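PDB 6EKT: p-47 protein, which may help protect botulinum neurotoxin during gastrointestinal passage as part of a progenitor toxin complex, and is built like tubular lipid-binding (TULIP) proteins. Local coordinates for residues Y55-I58 and D59-Q62; F158-L161 and L162-F166; S381-T384 and H385-K389; I272-S275 and D276-R280. All coordinates share one frame; numbering follows the deposited sequence.

Contact 1. Residues Y55-I58 and D59-Q62; sequences YSNI and DKKQ
N57 and Q62 form an antiparallel hydrogen-bonded pair with their CA atoms 5.3 Å apart, joining the end of strand 52-57 to the start of strand 62-68. N57 N donates to Q62 O at 2.9 Å, and Q62 N returns a bond to N57 O at 3.1 Å that is straighter, with 164° at the hydrogen. S56 CA adds a CA-H...O contact to the same Q62 carbonyl. Inside the turn, I58 O receives only a weak bond from K61 N, at 3.3 Å.

The N57 side chain bends into the loop. With CG anti to the backbone N (chi1 -171°), its amide reaches the turn, where OD1 accepts from K60 N at 3.1 Å; the donor stands well above the amide plane, so no lone pair is used. The extended K60 chain passes obliquely by this amide, CD reaching 3.5 Å from N57 ND2. On the strand side, N57 ND2 gives Y55 OH a weak bond. The Q62 side chain turns out of the loop toward helix 152-168.

K61, with positive phi and psi, and Q62 both face N57, which identifies a G1 beta bulge closing a tight, solvent-exposed beta hairpin.

Contact 2. Residues F158-L161 and L162-F166; sequences FNKL and LINAF
K160 NZ donates to N164 OD1 at 2.7 Å, an i to i+4 bond along one side of helix 152-168. The ammonium lies in the plane of the asparagine carbonyl, with 151° at the oxygen. The lysine reaches it by a bend at chi2 (-102°), which turns the otherwise extended chain along the helix and brings CE to 3.3 Å from the same N164 OD1. K160 NZ has a second partner in Q62 OE1, so the ammonium bridges two side-chain carbonyls. L161 CD2 also touches N164 OD1, at 3.9 Å, placing an apolar branch beside the polar pair.

On another side of the helix, F158 and L162 make an apolar i to i+4 contact. F158 CZ meets L162 CD1 at 3.6 Å, while L162 CB lies over one face of the ring. The phenyl gets there because its CG is anti to the backbone N (chi1 174°). In the backbone, L162 N bonds to F158 O at 2.7 Å and A165 N to L161 O at 2.9 Å, whereas the bond from I163 N to N159 O is weak.

L161 and A165 rest on strands 52-57 and 62-68, and L162 and F166 on strand 108-118. F166 also meets F53 edge-to-face, while F158 packs among L102, I105, P107 and L150, so the helix lies against strands of two sheets.

Contact 3. Residues S381-T384 and H385-K389; sequences SSVT and HWSIK
Successive i to i+4 bonds carry the backbone of helix 374-394 through 381-389, the straightest being W386 N to S382 O, 2.9 Å long with 177° at the hydrogen. One carbonyl of this series is used twice. V383 O accepts from S387 N at 2.9 Å and from S387 OG at 2.8 Å, and the two donors reach it from opposite faces of the carbonyl plane. The hydroxyl stands 37° out of that plane. It is brought back over the preceding turn by a chi1 of -65°, which sets OG beside its own backbone N.

W386 packs its six-membered ring edge against the same turn: CE3 lies 3.1 Å from S382 O, which sits near the indole plane. On a different side, T384 and I388 run side by side and point the same way, with T384 CG2 4.0 Å from I388 CD1. The polar branch of T384 is held separately, since OG1 bonds to S334 OG and to L380 O. H385 extends from the exposed side, where K389 CG covers one face of its imidazole, offset toward the rim.

V383 and S387 both touch V324 of strand 315-326, while T384 and I388 pack on strand 352-368, so this part of the helix packs on the sheet, consistent with the beta-sheet wrapped round a long helix in this protein. The S387 hydroxyl spends its hydrogen on the helix's own backbone, and T384 OG1 is bonded too, so two buried polar residues sit at the helix-sheet interface with their hydroxyls paired.

Contact 4. Residues I272-S275 and D276-R280; sequences ISTS and DTTGR
A beta hairpin links strands 269-273 and 279-288, and its turn is tied together by hydroxyl groups. T278 OG1 lies between two of them, 2.7 Å from T274 OG1 and 2.7 Å from S275 OG, hydrogen-bonded to both. All three oxygens occupy the position between backbone N and carbonyl carbon (chi1 53° in T274, 72° in S275, 60° in T278), which turns them into a common patch. S275 OG also accepts from T277 N at 3.2 Å. T278 O takes T274 N at 3.0 Å, the donor standing above the carbonyl plane, and weakly S275 N.

Beyond the turn, where one strand ends and the other begins, the register is that of a regular antiparallel ladder: I272 pairs with R280 as a hydrogen-bonded pair, I272 N to R280 O at 2.7 Å and R280 N to I272 O at 2.9 Å. S273 and G279 follow as a non-hydrogen-bonded pair, their CA atoms only 4.3 Å apart. On the face carrying I272 and R280, the two side chains run alongside each other, I272 CB lying over one guanidinium face, toward its rim, and T274 CG2 at the edge. Helix 244-252 borders the turn: E244 accepts from G279 N, and K245 shares backbone bonding with T277.

How the contacts relate
Contacts 1 and 2 form one neighbourhood, with centres 12 Å apart. The Q62-K160 bond and the packing of Y55 on L161 and N164 fasten the hairpin end to helix 152-168. The other two contacts lie on the opposite side of the chain's centre: contact 4 is 50 Å from contact 2, and contact 3 is 80 Å from it, centre to centre. Contacts 3 and 4 belong to the second half of the chain, with centres 34 Å apart and nearest atoms about 21 Å apart. This spread, up to 91 Å between the centres of contacts 1 and 3, matches the elongated TULIP-like shape.

Contact 1. Residues Y55-I58 and D59-Q62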
# COMPACT_ATOMS: atom_id res chain seq x y z
N TYR A 55 4.04 36.47 -20.13
CA TYR A 55 3.84 37.45 -19.07
C TYR A 55 4.33 38.82 -19.56
O TYR A 55 5.40 38.93 -20.16
CB TYR A 55 4.56 37.05 -17.78
CG TYR A 55 4.58 38.15 -16.74
CD1 TYR A 55 3.48 38.35 -15.88
CD2 TYR A 55 5.67 39.01 -16.63
CE1 TYR A 55 3.49 39.39 -14.94
CE2 TYR A 55 5.68 40.04 -15.70
CZ TYR A 55 4.59 40.22 -14.86
OH TYR A 55 4.62 41.24 -13.95
N SER A 56 3.53 39.85 -19.27
CA SER A 56 3.83 41.24 -19.64
C SER A 56 3.55 42.20 -18.50
O SER A 56 2.66 41.97 -17.67
CB SER A 56 2.98 41.67 -20.83
OG SER A 56 3.56 41.20 -22.02
N ASN A 57 4.32 43.28 -18.46
CA ASN A 57 4.11 44.36 -17.52
C ASN A 57 4.56 45.64 -18.21
O ASN A 57 5.75 45.95 -18.28
CB ASN A 57 4.89 44.12 -16.22
CG ASN A 57 4.53 45.10 -15.11
OD1 ASN A 57 4.34 46.30 -15.34
ND2 ASN A 57 4.47 44.60 -13.89
N ILE A 58 3.58 46.37 -18.74
CA ILE A 58 3.85 47.54 -19.57
C ILE A 58 4.42 48.72 -18.77
O ILE A 58 5.33 49.39 -19.25
CB ILE A 58 2.65 47.95 -20.46
CG1 ILE A 58 1.38 48.21 -19.63
CG2 ILE A 58 2.39 46.90 -21.55
CD1 ILE A 58 0.50 49.28 -20.23
N ASP A 59 3.93 48.93 -17.54
CA ASP A 59 4.49 50.00 -16.68
C ASP A 59 5.97 49.78 -16.36
O ASP A 59 6.75 50.73 -16.35
CB ASP A 59 3.69 50.18 -15.37
CG ASP A 59 4.16 51.42 -14.56
OD1 ASP A 59 4.43 52.48 -15.17
OD2 ASP A 59 4.24 51.33 -13.32
N LYS A 60 6.35 48.53 -16.11
CA LYS A 60 7.73 48.23 -15.71
C LYS A 60 8.59 47.77 -16.88
O LYS A 60 9.76 47.40 -16.69
CB LYS A 60 7.76 47.24 -14.54
CG LYS A 60 7.25 47.81 -13.22
CD LYS A 60 6.77 46.71 -12.30
CE LYS A 60 5.88 47.23 -11.18
NZ LYS A 60 5.23 46.09 -10.46
N LYS A 61 7.99 47.81 -18.09
CA LYS A 61 8.64 47.50 -19.38
C LYS A 61 9.36 46.15 -19.40
O LYS A 61 10.57 46.08 -19.62
CB LYS A 61 9.60 48.63 -19.82
CG LYS A 61 8.90 49.89 -20.33
CD LYS A 61 9.85 50.82 -21.09
CE LYS A 61 10.81 51.56 -20.16
NZ LYS A 61 11.56 52.65 -20.86
N GLN A 62 8.59 45.10 -19.12
CA GLN A 62 9.11 43.73 -19.02
C GLN A 62 8.18 42.76 -19.72
O GLN A 62 6.95 42.88 -19.60
CB GLN A 62 9.31 43.30 -17.56
CG GLN A 62 10.51 43.93 -16.87
CD GLN A 62 10.78 43.41 -15.46
OE1 GLN A 62 10.03 42.58 -14.92
NE2 GLN A 62 11.86 43.89 -14.85

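Contact 2. Residues F158-L161 and L162-F166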
# COMPACT_ATOMS: atom_id res chain seq x y z
N PHE A 158 15.77 36.91 -15.49
CA PHE A 158 15.12 35.69 -15.94
C PHE A 158 14.39 34.99 -14.78
O PHE A 158 13.23 34.59 -14.93
CB PHE A 158 16.12 34.73 -16.62
CG PHE A 158 15.53 33.39 -16.98
CD1 PHE A 158 14.60 33.27 -18.03
CD2 PHE A 158 15.90 32.24 -16.28
CE1 PHE A 158 14.05 32.04 -18.36
CE2 PHE A 158 15.35 31.00 -16.62
CZ PHE A 158 14.43 30.89 -17.65
N ASN A 159 15.07 34.87 -13.64
CA ASN A 159 14.49 34.22 -12.46
C ASN A 159 13.21 34.88 -12.02
O ASN A 159 12.23 34.18 -11.72
CB ASN A 159 15.48 34.21 -11.30
CG ASN A 159 16.63 33.26 -11.55
OD1 ASN A 159 16.57 32.42 -12.47
ND2 ASN A 159 17.71 33.41 -10.77
N LYS A 160 13.22 36.21 -11.98
CA LYS A 160 12.04 36.97 -11.61
C LYS A 160 10.91 36.75 -12.62
O LYS A 160 9.78 36.46 -12.21
CB LYS A 160 12.38 38.46 -11.48
CG LYS A 160 11.24 39.32 -10.99
CD LYS A 160 10.59 40.09 -12.14
CE LYS A 160 9.61 41.13 -11.64
NZ LYS A 160 8.60 41.44 -12.70
N LEU A 161 11.21 36.87 -13.91
CA LEU A 161 10.19 36.76 -14.95
C LEU A 161 9.67 35.34 -15.15
O LEU A 161 8.51 35.16 -15.55
CB LEU A 161 10.67 37.36 -16.28
CG LEU A 161 10.82 38.88 -16.29
CD1 LEU A 161 11.62 39.34 -17.50
CD2 LEU A 161 9.44 39.54 -16.29
N LEU A 162 10.52 34.34 -14.90
CA LEU A 162 10.07 32.94 -14.93
C LEU A 162 8.97 32.68 -13.92
O LEU A 162 7.97 32.05 -14.23
CB LEU A 162 11.23 31.94 -14.71
CG LEU A 162 10.79 30.46 -14.79
CD1 LEU A 162 11.75 29.59 -15.60
CD2 LEU A 162 10.55 29.84 -13.41
N ILE A 163 9.17 33.16 -12.70
CA ILE A 163 8.18 32.96 -11.65
C ILE A 163 6.89 33.72 -12.00
O ILE A 163 5.80 33.17 -11.86
CB ILE A 163 8.75 33.39 -10.28
CG1 ILE A 163 9.94 32.49 -9.94
CG2 ILE A 163 7.69 33.31 -9.19
CD1 ILE A 163 10.67 32.86 -8.67
N ASN A 164 7.05 34.95 -12.49
CA ASN A 164 5.90 35.75 -12.94
C ASN A 164 5.08 34.94 -13.92
O ASN A 164 3.86 34.83 -13.76
CB ASN A 164 6.35 37.04 -13.63
CG ASN A 164 6.61 38.18 -12.67
OD1 ASN A 164 7.51 38.97 -12.91
ND2 ASN A 164 5.82 38.29 -11.61
N ALA A 165 5.77 34.38 -14.92
CA ALA A 165 5.11 33.64 -15.99
C ALA A 165 4.43 32.35 -15.48
O ALA A 165 3.28 32.06 -15.84
CB ALA A 165 6.09 33.36 -17.12
N PHE A 166 5.11 31.61 -14.60
CA PHE A 166 4.50 30.39 -14.04
C PHE A 166 3.22 30.69 -13.26
O PHE A 166 2.17 30.12 -13.57
CB PHE A 166 5.50 29.58 -13.19
CG PHE A 166 6.33 28.62 -14.00
CD1 PHE A 166 7.19 29.08 -15.01
CD2 PHE A 166 6.26 27.25 -13.76
CE1 PHE A 166 7.94 28.19 -15.77
CE2 PHE A 166 7.00 26.35 -14.53
CZ PHE A 166 7.85 26.82 -15.52

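Contact 3. Residues S381-T384 and H385-K389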
# COMPACT_ATOMS: atom_id res chain seq x y z
N SER A 381 -7.84 -42.99 21.65
CA SER A 381 -6.57 -42.81 20.92
C SER A 381 -6.85 -42.42 19.46
O SER A 381 -6.31 -41.41 18.94
CB SER A 381 -5.78 -44.13 21.00
OG SER A 381 -4.62 -44.06 20.22
N SER A 382 -7.73 -43.17 18.82
CA SER A 382 -8.10 -42.90 17.41
C SER A 382 -8.81 -41.56 17.24
O SER A 382 -8.47 -40.78 16.34
CB SER A 382 -8.94 -44.06 16.84
OG SER A 382 -8.08 -45.18 16.62
N VAL A 383 -9.78 -41.28 18.11
CA VAL A 383 -10.56 -40.04 18.01
C VAL A 383 -9.64 -38.83 18.17
O VAL A 383 -9.77 -37.84 17.43
CB VAL A 383 -11.75 -40.00 19.03
CG1 VAL A 383 -12.43 -38.62 19.06
CG2 VAL A 383 -12.80 -41.04 18.66
N THR A 384 -8.69 -38.93 19.10
CA THR A 384 -7.77 -37.81 19.39
C THR A 384 -6.84 -37.55 18.20
O THR A 384 -6.69 -36.41 17.78
CB THR A 384 -6.98 -38.08 20.68
OG1 THR A 384 -7.90 -38.31 21.75
CG2 THR A 384 -6.07 -36.88 21.04
N HIS A 385 -6.29 -38.63 17.64
CA HIS A 385 -5.48 -38.57 16.44
C HIS A 385 -6.23 -37.98 15.25
O HIS A 385 -5.73 -37.03 14.64
CB HIS A 385 -4.93 -39.96 16.08
CG HIS A 385 -4.05 -39.96 14.88
ND1 HIS A 385 -2.81 -39.36 14.86
CD2 HIS A 385 -4.23 -40.47 13.64
CE1 HIS A 385 -2.26 -39.50 13.67
NE2 HIS A 385 -3.10 -40.19 12.91
N TRP A 386 -7.42 -38.51 14.94
CA TRP A 386 -8.25 -37.95 13.84
C TRP A 386 -8.59 -36.47 14.05
O TRP A 386 -8.55 -35.65 13.11
CB TRP A 386 -9.55 -38.76 13.67
CG TRP A 386 -9.52 -39.77 12.57
CD1 TRP A 386 -10.26 -39.73 11.41
CD2 TRP A 386 -8.76 -40.99 12.51
NE1 TRP A 386 -9.99 -40.84 10.64
CE2 TRP A 386 -9.07 -41.62 11.29
CE3 TRP A 386 -7.83 -41.60 13.37
CZ2 TRP A 386 -8.49 -42.84 10.89
CZ3 TRP A 386 -7.25 -42.82 12.98
CH2 TRP A 386 -7.59 -43.42 11.75
N SER A 387 -8.91 -36.11 15.29
CA SER A 387 -9.25 -34.70 15.62
C SER A 387 -8.06 -33.76 15.35
O SER A 387 -8.20 -32.70 14.72
CB SER A 387 -9.70 -34.58 17.08
OG SER A 387 -10.90 -35.29 17.31
N ILE A 388 -6.89 -34.15 15.87
CA ILE A 388 -5.68 -33.34 15.69
C ILE A 388 -5.33 -33.23 14.20
O ILE A 388 -5.11 -32.11 13.69
CB ILE A 388 -4.48 -33.90 16.52
CG1 ILE A 388 -4.70 -33.62 18.02
CG2 ILE A 388 -3.17 -33.26 16.06
CD1 ILE A 388 -3.76 -34.39 18.95
N LYS A 389 -5.35 -34.36 13.48
CA LYS A 389 -5.01 -34.36 12.04
C LYS A 389 -6.01 -33.54 11.23
O LYS A 389 -5.61 -32.77 10.32
CB LYS A 389 -4.90 -35.78 11.48
CG LYS A 389 -3.72 -36.56 12.07
CD LYS A 389 -2.39 -36.11 11.51
CE LYS A 389 -2.25 -36.42 10.02
NZ LYS A 389 -0.96 -35.91 9.46

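Contact 4. Residues I272-S275 and D276-R280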
# COMPACT_ATOMS: atom_id res chain seq x y z
N ILE A 272 -6.99 -8.43 17.72
CA ILE A 272 -6.52 -7.65 18.86
C ILE A 272 -5.41 -6.72 18.34
O ILE A 272 -4.41 -7.19 17.79
CB ILE A 272 -5.97 -8.58 19.98
CG1 ILE A 272 -6.99 -9.67 20.35
CG2 ILE A 272 -5.46 -7.78 21.19
CD1 ILE A 272 -8.30 -9.20 20.99
N SER A 273 -5.60 -5.42 18.52
CA SER A 273 -4.60 -4.44 18.14
C SER A 273 -3.42 -4.53 19.10
O SER A 273 -3.60 -4.76 20.30
CB SER A 273 -5.18 -3.03 18.14
OG SER A 273 -6.14 -2.90 17.11
N THR A 274 -2.23 -4.39 18.54
CA THR A 274 -0.99 -4.31 19.32
C THR A 274 -0.27 -2.97 19.09
O THR A 274 0.69 -2.64 19.79
CB THR A 274 -0.04 -5.49 19.02
OG1 THR A 274 0.18 -5.59 17.61
CG2 THR A 274 -0.61 -6.83 19.55
N SER A 275 -0.73 -2.23 18.07
CA SER A 275 -0.34 -0.82 17.78
C SER A 275 -1.33 -0.30 16.73
O SER A 275 -2.28 -1.01 16.38
CB SER A 275 1.11 -0.69 17.25
OG SER A 275 1.24 -1.19 15.93
N ASP A 276 -1.13 0.94 16.24
CA ASP A 276 -2.00 1.45 15.17
C ASP A 276 -1.93 0.60 13.90
O ASP A 276 -2.90 0.55 13.12
CB ASP A 276 -1.64 2.89 14.83
CG ASP A 276 -2.02 3.84 15.95
OD1 ASP A 276 -3.21 3.85 16.34
OD2 ASP A 276 -1.13 4.55 16.44
N THR A 277 -0.81 -0.08 13.70
CA THR A 277 -0.59 -0.78 12.45
C THR A 277 -0.34 -2.29 12.57
O THR A 277 -0.13 -2.94 11.55
CB THR A 277 0.56 -0.15 11.65
OG1 THR A 277 1.74 -0.25 12.44
CG2 THR A 277 0.24 1.35 11.30
N THR A 278 -0.35 -2.82 13.79
CA THR A 278 -0.10 -4.25 14.03
C THR A 278 -1.20 -4.90 14.88
O THR A 278 -1.95 -4.22 15.59
CB THR A 278 1.28 -4.51 14.69
OG1 THR A 278 1.34 -3.85 15.94
CG2 THR A 278 2.44 -4.08 13.79
N GLY A 279 -1.28 -6.23 14.82
CA GLY A 279 -2.23 -6.97 15.64
C GLY A 279 -2.07 -8.46 15.55
O GLY A 279 -1.14 -8.97 14.92
N ARG A 280 -3.02 -9.16 16.16
CA ARG A 280 -3.08 -10.63 16.10
C ARG A 280 -4.54 -11.05 16.17
O ARG A 280 -5.39 -10.24 16.49
CB ARG A 280 -2.25 -11.26 17.23
CG ARG A 280 -2.66 -10.81 18.61
CD ARG A 280 -1.58 -11.08 19.66
NE ARG A 280 -2.10 -10.63 20.95
CZ ARG A 280 -2.93 -11.33 21.72
NH1 ARG A 280 -3.31 -12.56 21.37
NH2 ARG A 280 -3.37 -10.80 22.85